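Local atomic coordinates of ribosomal RNA small subunit methyltransferase E (Bacillus subtilis, PDB entry 1VHK), a protein that probably methylates the N3 position of a specific uridine of 16S rRNA in the assembled 30S subunit, using S-adenosyl-L-methionine as methyl donor. Residues L95-I98 against I99-T103. Sequence-based numbering, arbitrary orientation.
Sequences LEWI and IQKGT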
# COMPACT_ATOMS: atom_id res chain seq x y z
N LEU A 95 10.11 -8.94 -4.33
CA LEU A 95 10.46 -8.73 -2.94
C LEU A 95 10.80 -7.28 -2.66
O LEU A 95 10.46 -6.77 -1.58
CB LEU A 95 11.55 -9.63 -2.46
CG LEU A 95 11.42 -10.35 -1.14
CD1 LEU A 95 12.79 -10.51 -0.48
CD2 LEU A 95 10.43 -9.74 -0.18
N GLU A 96 11.44 -6.59 -3.59
CA GLU A 96 11.76 -5.18 -3.42
C GLU A 96 10.47 -4.34 -3.37
O GLU A 96 10.41 -3.41 -2.59
CB GLU A 96 12.64 -4.64 -4.54
CG GLU A 96 14.07 -5.13 -4.53
CD GLU A 96 14.90 -4.51 -5.64
OE1 GLU A 96 14.38 -3.57 -6.29
OE2 GLU A 96 16.05 -4.93 -5.88
N TRP A 97 9.48 -4.70 -4.17
CA TRP A 97 8.20 -4.00 -4.18
C TRP A 97 7.48 -4.24 -2.86
O TRP A 97 6.89 -3.36 -2.25
CB TRP A 97 7.34 -4.50 -5.35
CG TRP A 97 6.53 -3.44 -6.03
CD1 TRP A 97 7.00 -2.48 -6.89
CD2 TRP A 97 5.11 -3.23 -5.93
NE1 TRP A 97 5.97 -1.67 -7.31
CE2 TRP A 97 4.80 -2.12 -6.74
CE3 TRP A 97 4.08 -3.86 -5.21
CZ2 TRP A 97 3.49 -1.64 -6.88
CZ3 TRP A 97 2.81 -3.38 -5.36
CH2 TRP A 97 2.52 -2.27 -6.17
N ILE A 98 7.62 -5.50 -2.37
CA ILE A 98 6.98 -5.84 -1.11
C ILE A 98 7.63 -5.05 0.02
O ILE A 98 6.93 -4.59 0.91
CB ILE A 98 7.00 -7.35 -0.84
CG1 ILE A 98 5.94 -8.07 -1.67
CG2 ILE A 98 6.77 -7.65 0.64
CD1 ILE A 98 6.26 -9.53 -1.97
N ILE A 99 8.94 -4.85 -0.05
CA ILE A 99 9.65 -4.16 1.04
C ILE A 99 9.34 -2.68 1.00
O ILE A 99 9.06 -1.99 1.97
CB ILE A 99 11.18 -4.39 0.91
CG1 ILE A 99 11.49 -5.84 1.39
CG2 ILE A 99 12.02 -3.43 1.72
CD1 ILE A 99 12.86 -6.31 0.93
N GLN A 100 9.43 -2.15 -0.23
CA GLN A 100 9.16 -0.75 -0.43
C GLN A 100 7.73 -0.38 -0.02
O GLN A 100 7.56 0.47 0.86
CB GLN A 100 9.47 -0.31 -1.85
CG GLN A 100 9.18 1.20 -2.02
CD GLN A 100 9.59 1.69 -3.39
OE1 GLN A 100 8.82 1.61 -4.35
NE2 GLN A 100 10.84 2.12 -3.51
N LYS A 101 6.72 -0.96 -0.67
CA LYS A 101 5.35 -0.50 -0.33
C LYS A 101 5.04 -0.83 1.11
O LYS A 101 4.58 0.03 1.87
CB LYS A 101 4.35 -0.97 -1.36
CG LYS A 101 4.95 -0.99 -2.76
CD LYS A 101 4.52 0.14 -3.63
CE LYS A 101 5.63 0.66 -4.52
NZ LYS A 101 6.02 2.05 -4.07
N GLY A 102 5.47 -2.04 1.54
CA GLY A 102 5.36 -2.49 2.86
C GLY A 102 5.85 -1.47 3.88
O GLY A 102 5.25 -1.35 4.96
N THR A 103 7.02 -0.87 3.66
CA THR A 103 7.49 0.16 4.58
C THR A 103 6.55 1.37 4.48
O THR A 103 6.07 1.86 5.52
CB THR A 103 8.96 0.57 4.32
OG1 THR A 103 9.79 -0.60 4.35
CG2 THR A 103 9.48 1.54 5.38
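K101 lays the aliphatic part of its side chain across one face of the W97 indole, one helical turn further along. K101 CD sits over the W97 six-membered ring in a CH-pi contact, 3.8 Å from its centroid, while K101 CE passes 3.7 Å from W97 NE1 above the five-membered ring. With CG anti to its carbonyl carbon and the chain turning at chi2 (-104°), the lysine follows the indole and then lifts NZ away from the ring face. The ammonium has stronger partners than the ring: K101 NZ donates to Q100 OE1 at 2.8 Å and forms salt bridges with E104 and with E237 of the second subunit; its cation-pi attraction to W97 is weak at most. Both segments belong to helix 94-104, the crossover between parallel strands 82-88 and 109-113 of the SPOUT-clan RNA methyltransferase domain, and this side of the helix meets the second subunit, whose W97 packs edge-to-face with its counterpart here. Replacing W97 by an alanine is likely to leave the K101 methylenes without the ring face they lie on and the edge-to-face pair at the subunit interface broken. On the helix backbone, K101 N donates to W97 O at 2.9 Å, and G102 N donates to I98 O. Elsewhere on the helix, L95 CD2 approaches I99 CG1 at 4.3 Å, and both side chains pack on W134 of helix 131-144. E96 turns its carboxylate to R133 of that same helix in a salt bridge. Farther along, I99 O accepts from both T103 N and T103 OG1, each at 2.9 Å and from opposite faces of the carbonyl plane.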